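Local coordinates for protein monomethylamine methyltransferase MtmB1 (Methanosarcina barkeri, PDB 1NTH) that catalyses the transfer of the methyl group of monomethylamine to the corrinoid cofactor of its partner protein MtmC, a step in methanogenesis from methylamine, at residues M30-K35 with F67-E72; D258-I263 with V279-N284; A421-Q426 with T437-Q442; E382-G387 with Q442-A447. All blocks are in the same frame, centred on the assembly; numbering follows the deposited sequence. Where two conformers were deposited one is given.

Contact 1. Residues M30-K35 with F67-E72; sequences MKIPMK and FEMLLE
Helix segments 30-35 and 67-72 run nearly antiparallel, at 152° between their directions, and the axes of these short segments come no closer than 10.9 Å; Lys35 and Met69 hold the nearest CA atoms, 6.6 Å apart. Side chains bridge this wide spacing. Met69, in one of its two conformers, and Lys35 carry most of the contact. In Met69 an anti chi1 (-177°) and one bend at chi2 lay the thioether alongside Lys35 and set its methyl against Ile32. Met69 CE ends 3.5 Å from Ile32 O and 3.8 Å from Ile32 CD1, with the two side chains at about a right angle. Met69 SD lies 3.4 Å from Lys35 CG, where the two side chains run alongside but opposite ways. This is an antiparallel pairing of helices 24-42 and 56-73, which pack beside the TIM barrel; Met69 also touches Ile276 of helix 271-288. Lys35 is bent at chi2 and chi3, which carries its CE to 3.9 Å from Glu72 CB. Its ammonium group forms a salt bridge with Glu38 on its own helix. A water accepts from Lys35 NZ at 3.1 Å and, in one conformer of Glu68, donates to Glu68 OE2 at 2.7 Å.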
loop_
_atom_site.group_PDB
_atom_site.type_symbol
_atom_site.label_atom_id
_atom_site.label_comp_id
_atom_site.label_asym_id
_atom_site.label_seq_id
_atom_site.Cartn_x
_atom_site.Cartn_y
_atom_site.Cartn_z
ATOM N N MET A 30 31.958 -30.226 29.810
ATOM C CA MET A 30 31.852 -30.144 31.258
ATOM C C MET A 30 30.586 -29.473 31.789
ATOM O O MET A 30 29.728 -30.136 32.361
ATOM C CB MET A 30 33.089 -29.439 31.827
ATOM C CG MET A 30 33.062 -29.237 33.334
ATOM S SD MET A 30 34.605 -28.545 33.973
ATOM C CE MET A 30 34.417 -26.816 33.500
ATOM N N LYS A 31 30.461 -28.163 31.597
ATOM C CA LYS A 31 29.306 -27.444 32.119
ATOM C C LYS A 31 27.944 -28.001 31.706
ATOM O O LYS A 31 27.095 -28.265 32.560
ATOM C CB LYS A 31 29.410 -25.960 31.759
ATOM C CG LYS A 31 30.575 -25.262 32.459
ATOM C CD LYS A 31 30.640 -23.784 32.126
ATOM C CE LYS A 31 31.835 -23.120 32.796
ATOM N NZ LYS A 31 31.756 -23.206 34.278
ATOM N N ILE A 32 27.735 -28.191 30.410
ATOM C CA ILE A 32 26.460 -28.715 29.929
ATOM C C ILE A 32 26.186 -30.153 30.368
ATOM O O ILE A 32 25.166 -30.427 30.998
ATOM C CB ILE A 32 26.368 -28.616 28.387
ATOM C CG1 ILE A 32 26.293 -27.143 27.971
ATOM C CG2 ILE A 32 25.149 -29.377 27.874
ATOM C CD1 ILE A 32 25.085 -26.412 28.520
ATOM N N PRO A 33 27.092 -31.094 30.053
ATOM C CA PRO A 33 26.832 -32.476 30.472
ATOM C C PRO A 33 26.692 -32.658 31.987
ATOM O O PRO A 33 25.885 -33.464 32.441
ATOM C CB PRO A 33 28.012 -33.251 29.879
ATOM C CG PRO A 33 29.104 -32.225 29.819
ATOM C CD PRO A 33 28.367 -30.998 29.321
ATOM N N MET A 34 27.466 -31.910 32.770
ATOM C CA MET A 34 27.376 -32.021 34.223
ATOM C C MET A 34 26.009 -31.580 34.739
ATOM O O MET A 34 25.388 -32.267 35.550
ATOM C CB MET A 34 28.456 -31.173 34.905
ATOM C CG MET A 34 29.824 -31.833 34.987
ATOM S SD MET A 34 31.018 -30.749 35.793
ATOM C CE MET A 34 30.538 -30.896 37.503
ATOM N N LYS A 35 25.536 -30.430 34.268
ATOM C CA LYS A 35 24.249 -29.930 34.729
ATOM C C LYS A 35 23.078 -30.809 34.299
ATOM O O LYS A 35 22.149 -31.035 35.076
ATOM C CB LYS A 35 24.029 -28.497 34.244
ATOM C CG LYS A 35 22.792 -27.837 34.839
ATOM C CD LYS A 35 22.867 -27.771 36.357
ATOM C CE LYS A 35 24.007 -26.884 36.819
ATOM N NZ LYS A 35 24.050 -26.782 38.301
ATOM N N PHE A 67 14.009 -25.426 33.161
ATOM C CA PHE A 67 14.088 -24.049 33.631
ATOM C C PHE A 67 15.402 -23.860 34.390
ATOM O O PHE A 67 16.131 -22.892 34.165
ATOM C CB PHE A 67 12.910 -23.749 34.566
ATOM C CG PHE A 67 12.804 -22.303 34.985
ATOM C CD1 PHE A 67 11.808 -21.484 34.458
ATOM C CD2 PHE A 67 13.682 -21.766 35.922
ATOM C CE1 PHE A 67 11.688 -20.154 34.859
ATOM C CE2 PHE A 67 13.573 -20.437 36.331
ATOM C CZ PHE A 67 12.571 -19.627 35.799
ATOM N N GLU A 68 15.703 -24.798 35.284
ATOM C CA GLU A 68 16.919 -24.710 36.088
ATOM C C GLU A 68 18.178 -24.840 35.239
ATOM O O GLU A 68 19.197 -24.211 35.528
ATOM C CB GLU A 68 16.910 -25.797 37.168
ATOM C CG GLU A 68 17.890 -25.547 38.306
ATOM C CD GLU A 68 17.847 -26.632 39.368
ATOM O OE1 GLU A 68 16.740 -27.136 39.668
ATOM O OE2 GLU A 68 18.918 -26.973 39.912
ATOM N N MET A 69 18.112 -25.655 34.194
ATOM C CA MET A 69 19.250 -25.818 33.299
ATOM C C MET A 69 19.600 -24.460 32.693
ATOM O O MET A 69 20.756 -24.035 32.698
ATOM C CB MET A 69 18.878 -26.801 32.186
ATOM C CG MET A 69 19.989 -27.121 31.201
ATOM S SD MET A 69 21.198 -28.285 31.866
ATOM C CE MET A 69 22.468 -28.197 30.621
ATOM N N LEU A 70 18.592 -23.773 32.167
ATOM C CA LEU A 70 18.819 -22.471 31.552
ATOM C C LEU A 70 19.302 -21.438 32.565
ATOM O O LEU A 70 20.232 -20.679 32.295
ATOM C CB LEU A 70 17.531 -21.975 30.886
ATOM C CG LEU A 70 17.652 -20.683 30.073
ATOM C CD1 LEU A 70 18.647 -20.870 28.932
ATOM C CD2 LEU A 70 16.277 -20.310 29.523
ATOM N N LEU A 71 18.669 -21.417 33.732
ATOM C CA LEU A 71 19.023 -20.467 34.778
ATOM C C LEU A 71 20.436 -20.639 35.338
ATOM O O LEU A 71 21.158 -19.659 35.535
ATOM C CB LEU A 71 18.017 -20.563 35.927
ATOM C CG LEU A 71 18.332 -19.703 37.154
ATOM C CD1 LEU A 71 18.282 -18.223 36.788
ATOM C CD2 LEU A 71 17.337 -20.010 38.258
ATOM N N GLU A 72 20.830 -21.882 35.588
ATOM C CA GLU A 72 22.147 -22.157 36.168
ATOM C C GLU A 72 23.312 -22.134 35.178
ATOM O O GLU A 72 24.410 -21.690 35.519
ATOM C CB GLU A 72 22.127 -23.498 36.894
ATOM C CG GLU A 72 21.170 -23.545 38.070
ATOM C CD GLU A 72 21.515 -22.533 39.146
ATOM O OE1 GLU A 72 22.686 -22.503 39.578
ATOM O OE2 GLU A 72 20.615 -21.772 39.566
HETATM O O HOH W 1 21.603 -27.166 40.174
#

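Contact 2. Residues D258-I263 with V279-N284; sequences DEQMPI and VATHIN
Gln260 lays its side chain across Thr281, the two meeting at about a right angle. The contact sits in a beta-alpha-beta unit of the TIM barrel: strands 255-259 and 293-300 pair in parallel, and helix 271-288 lies between them in the chain. Segment 258-263 covers the end of the first strand and the loop after it. The contact therefore joins a barrel strand and its exit loop to the next long helix, in the buried interior of the chain. The CG of Gln260 is anti to the backbone N (chi1 -154°), and a bend at chi2 turns the rest of the chain over the threonine. Gln260 CG sits 3.8 Å from both Thr281 CB and Thr281 CG2. Gln260 CB lies 4.0 Å from Thr281 CB. Further out, Gln260 CD, the carbon of the amide group, is 3.7 Å from the methyl Thr281 CG2. The aliphatic CB and CG thus rest on the carbon side of the threonine, with the amide group beyond them. A chi1 of 60° turns Thr281 OG1 back over its own helix, where it hydrogen-bonds Asp278 O in the preceding turn. Asp258 also points toward the helix, but its carboxylate is held elsewhere: OD2 is bonded to His294, on strand 293-300, and to Gln232, and OD1 to Ser289. A water lies 3.1 Å from Gln260 O, to which it probably donates, and the same water is 3.1 Å from Thr281 OG1 in a hydrogen bond.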
loop_
_atom_site.group_PDB
_atom_site.type_symbol
_atom_site.label_atom_id
_atom_site.label_comp_id
_atom_site.label_asym_id
_atom_site.label_seq_id
_atom_site.Cartn_x
_atom_site.Cartn_y
_atom_site.Cartn_z
ATOM N N ASP A 258 12.413 -19.152 16.143
ATOM C CA ASP A 258 13.709 -19.527 16.692
ATOM C C ASP A 258 13.758 -21.047 16.588
ATOM O O ASP A 258 12.757 -21.716 16.833
ATOM C CB ASP A 258 13.795 -19.092 18.156
ATOM C CG ASP A 258 14.954 -19.734 18.896
ATOM O OD1 ASP A 258 15.985 -19.058 19.102
ATOM O OD2 ASP A 258 14.828 -20.919 19.267
ATOM N N GLU A 259 14.902 -21.599 16.202
ATOM C CA GLU A 259 15.008 -23.047 16.098
ATOM C C GLU A 259 16.231 -23.581 16.827
ATOM O O GLU A 259 17.232 -22.884 16.972
ATOM C CB GLU A 259 15.079 -23.481 14.632
ATOM C CG GLU A 259 16.345 -23.063 13.912
ATOM C CD GLU A 259 16.420 -23.622 12.507
ATOM O OE1 GLU A 259 17.467 -23.446 11.850
ATOM O OE2 GLU A 259 15.429 -24.236 12.058
ATOM N N GLN A 260 16.126 -24.815 17.306
ATOM C CA GLN A 260 17.242 -25.473 17.974
ATOM C C GLN A 260 17.031 -26.958 17.747
ATOM O O GLN A 260 15.906 -27.460 17.830
ATOM C CB GLN A 260 17.282 -25.149 19.471
ATOM C CG GLN A 260 18.692 -25.264 20.075
ATOM C CD GLN A 260 19.033 -26.665 20.560
ATOM O OE1 GLN A 260 20.174 -27.120 20.434
ATOM N NE2 GLN A 260 18.053 -27.345 21.141
ATOM N N MET A 261 18.111 -27.655 17.428
ATOM C CA MET A 261 18.038 -29.079 17.160
ATOM C C MET A 261 18.966 -29.830 18.104
ATOM O O MET A 261 20.109 -30.125 17.757
ATOM C CB MET A 261 18.425 -29.350 15.708
ATOM C CG MET A 261 17.506 -28.680 14.679
ATOM S SD MET A 261 17.622 -26.863 14.593
ATOM C CE MET A 261 19.101 -26.668 13.578
ATOM N N PRO A 262 18.482 -30.143 19.315
ATOM C CA PRO A 262 19.306 -30.862 20.292
ATOM C C PRO A 262 19.731 -32.226 19.765
ATOM O O PRO A 262 18.965 -32.912 19.090
ATOM C CB PRO A 262 18.400 -30.943 21.518
ATOM C CG PRO A 262 17.023 -30.977 20.924
ATOM C CD PRO A 262 17.111 -29.945 19.821
ATOM N N ILE A 263 20.962 -32.613 20.079
ATOM C CA ILE A 263 21.502 -33.873 19.598
ATOM C C ILE A 263 21.491 -34.991 20.635
ATOM O O ILE A 263 22.163 -34.902 21.665
ATOM C CB ILE A 263 22.951 -33.675 19.098
ATOM C CG1 ILE A 263 22.971 -32.623 17.983
ATOM C CG2 ILE A 263 23.518 -34.992 18.588
ATOM C CD1 ILE A 263 24.365 -32.244 17.512
ATOM N N VAL A 279 13.898 -28.540 26.605
ATOM C CA VAL A 279 12.973 -27.658 27.313
ATOM C C VAL A 279 13.658 -26.313 27.545
ATOM O O VAL A 279 13.057 -25.254 27.359
ATOM C CB VAL A 279 12.533 -28.273 28.669
ATOM C CG1 VAL A 279 11.782 -27.240 29.509
ATOM C CG2 VAL A 279 11.647 -29.489 28.412
ATOM N N ALA A 280 14.929 -26.356 27.931
ATOM C CA ALA A 280 15.682 -25.135 28.173
ATOM C C ALA A 280 15.785 -24.260 26.923
ATOM O O ALA A 280 15.718 -23.035 27.023
ATOM C CB ALA A 280 17.085 -25.474 28.687
ATOM N N THR A 281 15.950 -24.875 25.754
ATOM C CA THR A 281 16.069 -24.087 24.531
ATOM C C THR A 281 14.722 -23.568 24.029
ATOM O O THR A 281 14.681 -22.560 23.323
ATOM C CB THR A 281 16.832 -24.857 23.411
ATOM O OG1 THR A 281 16.147 -26.065 23.070
ATOM C CG2 THR A 281 18.237 -25.201 23.891
ATOM N N HIS A 282 13.630 -24.241 24.396
ATOM C CA HIS A 282 12.294 -23.768 24.020
ATOM C C HIS A 282 12.091 -22.466 24.796
ATOM O O HIS A 282 11.575 -21.479 24.270
ATOM C CB HIS A 282 11.198 -24.761 24.437
ATOM C CG HIS A 282 10.879 -25.798 23.405
ATOM N ND1 HIS A 282 11.744 -26.820 23.077
ATOM C CD2 HIS A 282 9.772 -25.983 22.643
ATOM C CE1 HIS A 282 11.184 -27.590 22.159
ATOM N NE2 HIS A 282 9.987 -27.104 21.879
ATOM N N ILE A 283 12.503 -22.470 26.062
ATOM C CA ILE A 283 12.381 -21.288 26.905
ATOM C C ILE A 283 13.329 -20.180 26.428
ATOM O O ILE A 283 12.951 -19.009 26.367
ATOM C CB ILE A 283 12.691 -21.632 28.392
ATOM C CG1 ILE A 283 11.627 -22.596 28.935
ATOM C CG2 ILE A 283 12.715 -20.363 29.232
ATOM C CD1 ILE A 283 11.944 -23.160 30.332
ATOM N N ASN A 284 14.558 -20.547 26.080
ATOM C CA ASN A 284 15.525 -19.557 25.615
ATOM C C ASN A 284 15.030 -18.845 24.351
ATOM O O ASN A 284 15.357 -17.684 24.117
ATOM C CB ASN A 284 16.877 -20.220 25.334
ATOM C CG ASN A 284 17.983 -19.208 25.126
ATOM O OD1 ASN A 284 18.177 -18.319 25.953
ATOM N ND2 ASN A 284 18.719 -19.337 24.024
HETATM O O HOH W 2 14.603 -27.242 20.597
#

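Contact 3. Residues A421-Q426 with T437-Q442; sequences AGKTFQ and TEEYMQ
Lys423 and Glu439 approach from opposite directions and meet in a salt bridge between a loop and the first turn of helix 438-454. Chains extended beyond CG bring the ammonium and carboxylate together. Lys423 NZ donates to Glu439 OE2 at 2.8 Å, using the syn lone pair of that oxygen. A second, weak bond runs from Lys423 NZ to Glu439 OE1, also 2.8 Å. One ammonium group thus serves both carboxylate oxygens. Lys423 CE follows at 3.3 Å from Glu439 OE2. The ion pair lies near the protein surface. With an alanine here instead of Glu439, the Lys423 ammonium would probably lose its carboxylate mate and the long chain would be freer to swing. The backbone of Lys423 is held separately, by bonding to Pro340. Thr437, at the N-cap, satisfies Tyr440 N: its OG1 accepts from Tyr440 N at 3.3 Å, with an N-H...O angle of 161°. The same hydroxyl is also hydrogen-bonded to Cys428 O. Thr424 OG1 similarly caps the start of the short helix 425-428. Threonine at the N-cap, with its side chain accepting a backbone N-H of the first turn, is a classic way to begin a helix.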
loop_
_atom_site.group_PDB
_atom_site.type_symbol
_atom_site.label_atom_id
_atom_site.label_comp_id
_atom_site.label_asym_id
_atom_site.label_seq_id
_atom_site.Cartn_x
_atom_site.Cartn_y
_atom_site.Cartn_z
ATOM N N ALA A 421 18.071 -45.114 -0.500
ATOM C CA ALA A 421 18.432 -43.780 -0.976
ATOM C C ALA A 421 17.269 -43.013 -1.592
ATOM O O ALA A 421 17.239 -41.783 -1.555
ATOM C CB ALA A 421 19.573 -43.882 -1.985
ATOM N N GLY A 422 16.320 -43.734 -2.172
ATOM C CA GLY A 422 15.177 -43.073 -2.774
ATOM C C GLY A 422 15.497 -42.401 -4.093
ATOM O O GLY A 422 16.573 -42.595 -4.662
ATOM N N LYS A 423 14.561 -41.588 -4.571
ATOM C CA LYS A 423 14.722 -40.902 -5.844
ATOM C C LYS A 423 14.623 -39.390 -5.749
ATOM O O LYS A 423 14.127 -38.847 -4.762
ATOM C CB LYS A 423 13.666 -41.408 -6.830
ATOM C CG LYS A 423 13.756 -42.898 -7.115
ATOM C CD LYS A 423 12.744 -43.319 -8.161
ATOM C CE LYS A 423 12.914 -44.787 -8.529
ATOM N NZ LYS A 423 11.992 -45.182 -9.628
ATOM N N THR A 424 15.107 -38.716 -6.786
ATOM C CA THR A 424 15.046 -37.263 -6.842
ATOM C C THR A 424 13.667 -36.887 -7.363
ATOM O O THR A 424 12.927 -37.735 -7.866
ATOM C CB THR A 424 16.083 -36.677 -7.818
ATOM O OG1 THR A 424 15.842 -37.191 -9.133
ATOM C CG2 THR A 424 17.497 -37.027 -7.379
ATOM N N PHE A 425 13.334 -35.609 -7.238
ATOM C CA PHE A 425 12.060 -35.083 -7.707
ATOM C C PHE A 425 11.861 -35.439 -9.181
ATOM O O PHE A 425 10.783 -35.872 -9.589
ATOM C CB PHE A 425 12.059 -33.557 -7.534
ATOM C CG PHE A 425 10.890 -32.863 -8.180
ATOM C CD1 PHE A 425 9.611 -32.978 -7.651
ATOM C CD2 PHE A 425 11.079 -32.068 -9.309
ATOM C CE1 PHE A 425 8.533 -32.307 -8.235
ATOM C CE2 PHE A 425 10.011 -31.394 -9.900
ATOM C CZ PHE A 425 8.735 -31.515 -9.360
ATOM N N GLN A 426 12.915 -35.260 -9.970
ATOM C CA GLN A 426 12.861 -35.532 -11.401
ATOM C C GLN A 426 12.576 -36.995 -11.730
ATOM O O GLN A 426 12.048 -37.300 -12.798
ATOM C CB GLN A 426 14.176 -35.121 -12.076
ATOM C CG GLN A 426 14.499 -33.627 -12.053
ATOM C CD GLN A 426 15.312 -33.195 -10.838
ATOM O OE1 GLN A 426 16.070 -32.224 -10.904
ATOM N NE2 GLN A 426 15.151 -33.901 -9.728
ATOM N N THR A 437 4.527 -39.806 -10.010
ATOM C CA THR A 437 4.418 -40.943 -10.917
ATOM C C THR A 437 3.515 -41.989 -10.278
ATOM O O THR A 437 3.265 -41.952 -9.073
ATOM C CB THR A 437 5.792 -41.597 -11.178
ATOM O OG1 THR A 437 6.375 -41.996 -9.930
ATOM C CG2 THR A 437 6.725 -40.625 -11.885
ATOM N N GLU A 438 3.023 -42.921 -11.084
ATOM C CA GLU A 438 2.168 -43.979 -10.561
ATOM C C GLU A 438 2.973 -44.803 -9.564
ATOM O O GLU A 438 2.430 -45.323 -8.590
ATOM C CB GLU A 438 1.667 -44.868 -11.702
ATOM C CG GLU A 438 0.584 -44.225 -12.555
ATOM C CD GLU A 438 0.234 -45.055 -13.773
ATOM O OE1 GLU A 438 0.409 -46.292 -13.721
ATOM O OE2 GLU A 438 -0.229 -44.475 -14.779
ATOM N N GLU A 439 4.274 -44.909 -9.811
ATOM C CA GLU A 439 5.158 -45.655 -8.925
ATOM C C GLU A 439 5.089 -45.078 -7.514
ATOM O O GLU A 439 4.919 -45.810 -6.540
ATOM C CB GLU A 439 6.601 -45.585 -9.423
ATOM C CG GLU A 439 7.581 -46.380 -8.574
ATOM C CD GLU A 439 9.028 -46.098 -8.930
ATOM O OE1 GLU A 439 9.364 -46.116 -10.133
ATOM O OE2 GLU A 439 9.836 -45.862 -8.006
ATOM N N TYR A 440 5.221 -43.760 -7.404
ATOM C CA TYR A 440 5.180 -43.116 -6.096
ATOM C C TYR A 440 3.811 -43.307 -5.452
ATOM O O TYR A 440 3.706 -43.574 -4.256
ATOM C CB TYR A 440 5.483 -41.616 -6.212
ATOM C CG TYR A 440 6.101 -41.028 -4.956
ATOM C CD1 TYR A 440 5.901 -41.627 -3.710
ATOM C CD2 TYR A 440 6.894 -39.881 -5.012
ATOM C CE1 TYR A 440 6.479 -41.107 -2.552
ATOM C CE2 TYR A 440 7.479 -39.349 -3.854
ATOM C CZ TYR A 440 7.267 -39.969 -2.633
ATOM O OH TYR A 440 7.854 -39.471 -1.491
ATOM N N MET A 441 2.757 -43.166 -6.245
ATOM C CA MET A 441 1.408 -43.328 -5.727
ATOM C C MET A 441 1.212 -44.723 -5.136
ATOM O O MET A 441 0.541 -44.885 -4.117
ATOM C CB MET A 441 0.390 -43.064 -6.836
ATOM C CG MET A 441 0.348 -41.603 -7.265
ATOM S SD MET A 441 -0.617 -41.315 -8.756
ATOM C CE MET A 441 -2.262 -41.584 -8.150
ATOM N N GLN A 442 1.814 -45.725 -5.771
ATOM C CA GLN A 442 1.705 -47.100 -5.290
ATOM C C GLN A 442 2.468 -47.263 -3.979
ATOM O O GLN A 442 2.003 -47.944 -3.064
ATOM C CB GLN A 442 2.250 -48.076 -6.336
ATOM C CG GLN A 442 1.398 -48.189 -7.593
ATOM C CD GLN A 442 2.010 -49.112 -8.633
ATOM O OE1 GLN A 442 2.836 -49.965 -8.313
ATOM N NE2 GLN A 442 1.592 -48.953 -9.885
#

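Contact 4. Residues E382-G387 with Q442-A447; sequences EARMMG and QVYDGA
Tyr444 reaches from helix 438-454 toward helix 380-393, with Met385 over one ring face and the Arg384 chain oblique to the ring near its hydroxyl end. An anti chi1 (-171°) carries CG and the ring from CB across to the other helix. Met385 CE covers that face, 3.6 Å from the ring centroid and 12° off the normal, a CH-pi contact. Tyr444 CE1 also meets Met385 CB at 3.7 Å. Met385 SD stands obliquely to the ring at 4.5 Å from the centroid, a Met-aromatic contact. Bends at chi2 and chi3 fold Met385 over the face, and its CE also touches Ala447 CB at 4.0 Å. Further out, Tyr444 CZ is 3.7 Å from Arg384 CD. At the tip, Tyr444 OH lies 3.4 Å from Arg384 CG and hydrogen-bonds Glu388, one turn beyond Arg384. A leucine in place of Tyr444 would probably leave Glu388 without this hydroxyl and Met385 CE without its flat aromatic partner. The Arg384 guanidinium is used elsewhere, in a salt bridge with Glu150 and in bonds to the backbone oxygens of Phe3 and Arg4 of a neighbouring subunit. The pair joins helix 380-393 to the C-terminal helix 438-454 of this TIM-barrel chain, roughly parallel at 24°; the segment axes approach to 11.6 Å. Helix 343-359 touches both, through Ser350 and Leu346, beside the subunit interface.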
loop_
_atom_site.group_PDB
_atom_site.type_symbol
_atom_site.label_atom_id
_atom_site.label_comp_id
_atom_site.label_asym_id
_atom_site.label_seq_id
_atom_site.Cartn_x
_atom_site.Cartn_y
_atom_site.Cartn_z
ATOM N N GLU A 382 5.815 -36.431 0.404
ATOM C CA GLU A 382 6.162 -36.682 1.798
ATOM C C GLU A 382 5.365 -35.760 2.721
ATOM O O GLU A 382 4.962 -36.162 3.815
ATOM C CB GLU A 382 7.668 -36.491 2.022
ATOM C CG GLU A 382 8.538 -37.453 1.211
ATOM C CD GLU A 382 9.172 -36.790 0.000
ATOM O OE1 GLU A 382 10.017 -35.888 0.192
ATOM O OE2 GLU A 382 8.824 -37.166 -1.141
ATOM N N ALA A 383 5.137 -34.528 2.278
ATOM C CA ALA A 383 4.369 -33.571 3.067
ATOM C C ALA A 383 2.900 -33.986 3.098
ATOM O O ALA A 383 2.199 -33.748 4.082
ATOM C CB ALA A 383 4.507 -32.167 2.476
ATOM N N ARG A 384 2.427 -34.599 2.016
ATOM C CA ARG A 384 1.042 -35.047 1.974
ATOM C C ARG A 384 0.828 -36.111 3.053
ATOM O O ARG A 384 -0.169 -36.088 3.770
ATOM C CB ARG A 384 0.697 -35.642 0.603
ATOM C CG ARG A 384 -0.748 -36.121 0.508
ATOM C CD ARG A 384 -0.974 -37.034 -0.687
ATOM N NE ARG A 384 -0.772 -36.355 -1.963
ATOM C CZ ARG A 384 -0.939 -36.934 -3.147
ATOM N NH1 ARG A 384 -1.313 -38.207 -3.214
ATOM N NH2 ARG A 384 -0.736 -36.246 -4.262
ATOM N N MET A 385 1.773 -37.043 3.167
ATOM C CA MET A 385 1.655 -38.095 4.169
ATOM C C MET A 385 1.714 -37.484 5.564
ATOM O O MET A 385 0.944 -37.858 6.451
ATOM C CB MET A 385 2.775 -39.123 4.004
ATOM C CG MET A 385 2.660 -40.315 4.953
ATOM S SD MET A 385 1.146 -41.288 4.698
ATOM C CE MET A 385 1.671 -42.364 3.370
ATOM N N MET A 386 2.633 -36.541 5.752
ATOM C CA MET A 386 2.790 -35.868 7.035
ATOM C C MET A 386 1.449 -35.259 7.445
ATOM O O MET A 386 1.023 -35.381 8.595
ATOM C CB MET A 386 3.871 -34.783 6.919
ATOM C CG MET A 386 4.167 -34.019 8.202
ATOM S SD MET A 386 5.537 -32.842 8.002
ATOM C CE MET A 386 4.736 -31.529 7.074
ATOM N N GLY A 387 0.775 -34.629 6.486
ATOM C CA GLY A 387 -0.510 -34.009 6.759
ATOM C C GLY A 387 -1.647 -34.984 7.009
ATOM O O GLY A 387 -2.443 -34.787 7.926
ATOM N N GLN A 442 1.814 -45.725 -5.771
ATOM C CA GLN A 442 1.705 -47.100 -5.290
ATOM C C GLN A 442 2.468 -47.263 -3.979
ATOM O O GLN A 442 2.003 -47.944 -3.064
ATOM C CB GLN A 442 2.250 -48.076 -6.336
ATOM C CG GLN A 442 1.398 -48.189 -7.593
ATOM C CD GLN A 442 2.010 -49.112 -8.633
ATOM O OE1 GLN A 442 2.836 -49.965 -8.313
ATOM N NE2 GLN A 442 1.592 -48.953 -9.885
ATOM N N VAL A 443 3.638 -46.638 -3.893
ATOM C CA VAL A 443 4.452 -46.700 -2.684
ATOM C C VAL A 443 3.679 -46.041 -1.544
ATOM O O VAL A 443 3.646 -46.546 -0.422
ATOM C CB VAL A 443 5.798 -45.961 -2.880
ATOM C CG1 VAL A 443 6.539 -45.850 -1.555
ATOM C CG2 VAL A 443 6.656 -46.706 -3.891
ATOM N N TYR A 444 3.051 -44.909 -1.847
ATOM C CA TYR A 444 2.267 -44.166 -0.867
ATOM C C TYR A 444 1.139 -45.052 -0.336
ATOM O O TYR A 444 0.921 -45.139 0.872
ATOM C CB TYR A 444 1.676 -42.911 -1.520
ATOM C CG TYR A 444 1.023 -41.934 -0.561
ATOM C CD1 TYR A 444 1.738 -40.850 -0.044
ATOM C CD2 TYR A 444 -0.312 -42.079 -0.190
ATOM C CE1 TYR A 444 1.132 -39.929 0.815
ATOM C CE2 TYR A 444 -0.927 -41.166 0.672
ATOM C CZ TYR A 444 -0.199 -40.093 1.167
ATOM O OH TYR A 444 -0.810 -39.182 2.001
ATOM N N ASP A 445 0.421 -45.712 -1.242
ATOM C CA ASP A 445 -0.677 -46.583 -0.838
ATOM C C ASP A 445 -0.196 -47.699 0.080
ATOM O O ASP A 445 -0.856 -48.027 1.066
ATOM C CB ASP A 445 -1.361 -47.202 -2.059
ATOM C CG ASP A 445 -2.082 -46.179 -2.900
ATOM O OD1 ASP A 445 -2.584 -45.190 -2.325
ATOM O OD2 ASP A 445 -2.162 -46.369 -4.133
ATOM N N GLY A 446 0.951 -48.279 -0.250
ATOM C CA GLY A 446 1.489 -49.353 0.562
ATOM C C GLY A 446 1.776 -48.909 1.981
ATOM O O GLY A 446 1.463 -49.618 2.939
ATOM N N ALA A 447 2.373 -47.730 2.117
ATOM C CA ALA A 447 2.705 -47.195 3.432
ATOM C C ALA A 447 1.438 -46.874 4.219
ATOM O O ALA A 447 1.344 -47.164 5.412
ATOM C CB ALA A 447 3.562 -45.940 3.280
#

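Contacts 2 and 4 are buried, contact 1 is partly buried and contact 3 lies at the surface. Contacts 1 and 2 adjoin: Leu70 of helix 56-73 packs on Ile283 of helix 271-288, with Leu70 CD2 and Ile283 CG2 3.6 Å apart. Contacts 3 and 4 share helix 438-454 and Gln442, and Tyr440 OH and Glu382 OE2, 2.5 Å apart, form a probable hydrogen bond between them. The two pairs are well separated; contacts 1 and 3 have centres about 45 Å apart, on opposite sides of the chain's centre. Chemistry follows place: thioether packing with a polar margin in contact 1, glutamine-on-threonine packing at a barrel strand end in contact 2, an ion pair in contact 3 and aromatic packing in contact 4.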